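DUF3836 domain-containing protein (Parabacteroides distasonis ATCC 8503, PDB 4R03) is of unknown function but is made with a signal sequence and folds as a single-layer antiparallel beta-sheet, probably evolved from beta-hairpin repeats. Local coordinates at residues Q31-F36 / K48-D53. Numbering follows the deposited sequence.
Sequences QVRYEF and KAFRWD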
loop_
_atom_site.group_PDB
_atom_site.type_symbol
_atom_site.label_atom_id
_atom_site.label_comp_id
_atom_site.label_asym_id
_atom_site.label_seq_id
_atom_site.Cartn_x
_atom_site.Cartn_y
_atom_site.Cartn_z
ATOM N N GLN A 31 6.665 0.289 -10.934
ATOM C CA GLN A 31 5.227 0.076 -11.016
ATOM C C GLN A 31 4.471 0.721 -9.876
ATOM O O GLN A 31 3.499 1.453 -10.102
ATOM C CB GLN A 31 4.869 -1.421 -11.046
ATOM C CG GLN A 31 3.434 -1.710 -11.292
ATOM C CD GLN A 31 3.188 -3.157 -11.282
ATOM O OE1 GLN A 31 3.471 -3.814 -10.294
ATOM N NE2 GLN A 31 2.612 -3.685 -12.336
ATOM N N VAL A 32 4.825 0.412 -8.631
ATOM C CA VAL A 32 4.091 0.920 -7.490
ATOM C C VAL A 32 5.022 0.994 -6.296
ATOM O O VAL A 32 5.946 0.177 -6.199
ATOM C CB VAL A 32 2.798 0.069 -7.196
ATOM C CG1 VAL A 32 3.111 -1.393 -6.950
ATOM C CG2 VAL A 32 1.996 0.628 -6.083
ATOM N N ARG A 33 4.789 1.951 -5.404
ATOM C CA ARG A 33 5.479 2.112 -4.132
ATOM C C ARG A 33 4.442 2.123 -3.014
ATOM O O ARG A 33 3.449 2.789 -3.092
ATOM C CB ARG A 33 6.263 3.419 -4.094
ATOM C CG ARG A 33 6.915 3.735 -2.752
ATOM C CD ARG A 33 7.628 5.086 -2.819
ATOM N NE ARG A 33 8.147 5.412 -1.477
ATOM C CZ ARG A 33 9.337 5.089 -1.054
ATOM N NH1 ARG A 33 10.225 4.531 -1.845
ATOM N NH2 ARG A 33 9.639 5.395 0.197
ATOM N N TYR A 34 4.710 1.314 -1.985
ATOM C CA TYR A 34 3.856 1.231 -0.813
ATOM C C TYR A 34 4.628 1.788 0.381
ATOM O O TYR A 34 5.829 1.523 0.559
ATOM C CB TYR A 34 3.480 -0.188 -0.514
ATOM C CG TYR A 34 2.757 -0.888 -1.623
ATOM C CD1 TYR A 34 1.499 -0.501 -1.984
ATOM C CD2 TYR A 34 3.321 -1.950 -2.293
ATOM C CE1 TYR A 34 0.827 -1.159 -2.980
ATOM C CE2 TYR A 34 2.663 -2.601 -3.345
ATOM C CZ TYR A 34 1.367 -2.240 -3.633
ATOM O OH TYR A 34 0.681 -2.891 -4.673
ATOM N N GLU A 35 3.946 2.537 1.231
ATOM C CA GLU A 35 4.506 3.027 2.506
ATOM C C GLU A 35 3.547 2.620 3.604
ATOM O O GLU A 35 2.318 2.697 3.430
ATOM C CB GLU A 35 4.682 4.514 2.477
ATOM C CG GLU A 35 5.687 4.995 1.449
ATOM C CD GLU A 35 5.975 6.481 1.486
ATOM O OE1 GLU A 35 5.243 7.226 2.160
ATOM O OE2 GLU A 35 6.912 6.903 0.735
ATOM N N PHE A 36 4.102 2.230 4.748
ATOM C CA PHE A 36 3.315 1.653 5.850
ATOM C C PHE A 36 3.554 2.421 7.127
ATOM O O PHE A 36 4.683 2.799 7.471
ATOM C CB PHE A 36 3.704 0.185 6.085
ATOM C CG PHE A 36 3.553 -0.692 4.889
ATOM C CD1 PHE A 36 2.323 -1.293 4.606
ATOM C CD2 PHE A 36 4.586 -0.861 3.989
ATOM C CE1 PHE A 36 2.181 -2.084 3.466
ATOM C CE2 PHE A 36 4.435 -1.630 2.865
ATOM C CZ PHE A 36 3.220 -2.238 2.596
ATOM N N LYS A 48 -0.196 3.433 2.140
ATOM C CA LYS A 48 -0.313 4.346 1.015
ATOM C C LYS A 48 0.370 3.766 -0.192
ATOM O O LYS A 48 1.471 3.209 -0.064
ATOM C CB LYS A 48 0.303 5.668 1.331
ATOM C CG LYS A 48 -0.493 6.537 2.196
ATOM C CD LYS A 48 0.238 7.918 2.247
ATOM C CE LYS A 48 -0.383 8.790 3.248
ATOM N NZ LYS A 48 0.160 10.141 3.135
ATOM N N ALA A 49 -0.276 3.831 -1.328
ATOM C CA ALA A 49 0.250 3.335 -2.585
ATOM C C ALA A 49 0.474 4.555 -3.492
ATOM O O ALA A 49 -0.426 5.444 -3.579
ATOM C CB ALA A 49 -0.670 2.374 -3.261
ATOM N N PHE A 50 1.627 4.587 -4.167
ATOM C CA PHE A 50 2.005 5.627 -5.099
ATOM C C PHE A 50 2.225 5.025 -6.478
ATOM O O PHE A 50 2.798 3.930 -6.607
ATOM C CB PHE A 50 3.301 6.290 -4.649
ATOM C CG PHE A 50 3.263 6.923 -3.295
ATOM C CD1 PHE A 50 3.344 6.146 -2.137
ATOM C CD2 PHE A 50 3.133 8.314 -3.151
ATOM C CE1 PHE A 50 3.309 6.724 -0.891
ATOM C CE2 PHE A 50 3.078 8.875 -1.891
ATOM C CZ PHE A 50 3.168 8.082 -0.765
ATOM N N ARG A 51 1.825 5.767 -7.512
ATOM C CA ARG A 51 2.118 5.413 -8.902
ATOM C C ARG A 51 3.381 6.190 -9.333
ATOM O O ARG A 51 3.702 7.252 -8.784
ATOM C CB ARG A 51 0.941 5.728 -9.826
ATOM C CG ARG A 51 0.616 7.196 -9.917
ATOM C CD ARG A 51 -0.616 7.411 -10.877
ATOM N NE ARG A 51 -0.917 8.818 -10.878
ATOM C CZ ARG A 51 -0.276 9.712 -11.617
ATOM N NH1 ARG A 51 0.594 9.331 -12.503
ATOM N NH2 ARG A 51 -0.605 11.005 -11.529
ATOM N N TRP A 52 4.047 5.656 -10.332
ATOM C CA TRP A 52 5.253 6.301 -10.875
ATOM C C TRP A 52 4.801 7.109 -12.080
ATOM O O TRP A 52 4.386 6.578 -13.119
ATOM C CB TRP A 52 6.329 5.320 -11.237
ATOM C CG TRP A 52 7.562 5.932 -11.730
ATOM C CD1 TRP A 52 8.001 5.895 -13.008
ATOM C CD2 TRP A 52 8.534 6.663 -10.979
ATOM N NE1 TRP A 52 9.188 6.555 -13.108
ATOM C CE2 TRP A 52 9.558 7.027 -11.878
ATOM C CE3 TRP A 52 8.652 7.057 -9.644
ATOM C CZ2 TRP A 52 10.659 7.749 -11.458
ATOM C CZ3 TRP A 52 9.728 7.736 -9.244
ATOM C CH2 TRP A 52 10.711 8.134 -10.160
ATOM N N ASP A 53 4.919 8.424 -11.955
ATOM C CA ASP A 53 4.608 9.310 -13.087
ATOM C C ASP A 53 5.838 9.481 -13.984
ATOM O O ASP A 53 6.853 10.029 -13.595
ATOM C CB ASP A 53 4.080 10.627 -12.550
ATOM C CG ASP A 53 3.670 11.578 -13.654
ATOM O OD1 ASP A 53 4.574 11.934 -14.430
ATOM O OD2 ASP A 53 2.464 11.907 -13.736
HETATM O O HOH W 1 3.074 3.364 -11.940
#
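Arg33 and Phe50 form an antiparallel hydrogen-bonded pair, Arg33 N reaching Phe50 O at 3.1 Å and Phe50 N reaching Arg33 O at 2.8 Å. Glu35 and Lys48 pair likewise, through Lys48 N to Glu35 O and Glu35 N to Lys48 O. Between these pairs Tyr34 stands across from Ala49 at a non-hydrogen-bonded position, where Tyr34 CA lies 3.2 Å from Lys48 O in a CA-H...O contact. Near Gln31 a water takes over the pairing with strand 44-53: it donates to Gln31 O and accepts from Trp52 N. Toward strand 14-24, Gln31 and Val32 both face Val20 in a classic beta bulge. The segments belong to strands 27-38 and 44-53, one beta hairpin of the single-layer sheet, flanked by strands 14-24 and 58-69.

Apolar contacts on one face gather round Tyr34. The Ala49 methyl CB meets ring atom CD1 of Tyr34 at 3.8 Å, while Val32 CG2, anti to its own backbone N, sits over one ring face toward the rim.

On the other face the Glu35 and Phe50 side chains cross at about a right angle, the carboxylate plane turned 52° from the ring, with Glu35 CD 3.6 Å from Phe50 CE1. Electrostatics hold this carboxylate: Arg33, extended from CG to NE, grips Glu35 OE2 side-on, Arg33 NE at 2.9 Å and NH2 beside it, both on the anti side. An alanine here would probably leave Arg33 NE and NH2 without their carboxylate and open a gap beside Phe50 CE1. Arg33 NH1 also forms a salt bridge to a phosphate ion, probably from the crystallisation liquor, and Trp59 of the next strand packs against both Arg33 and Phe50.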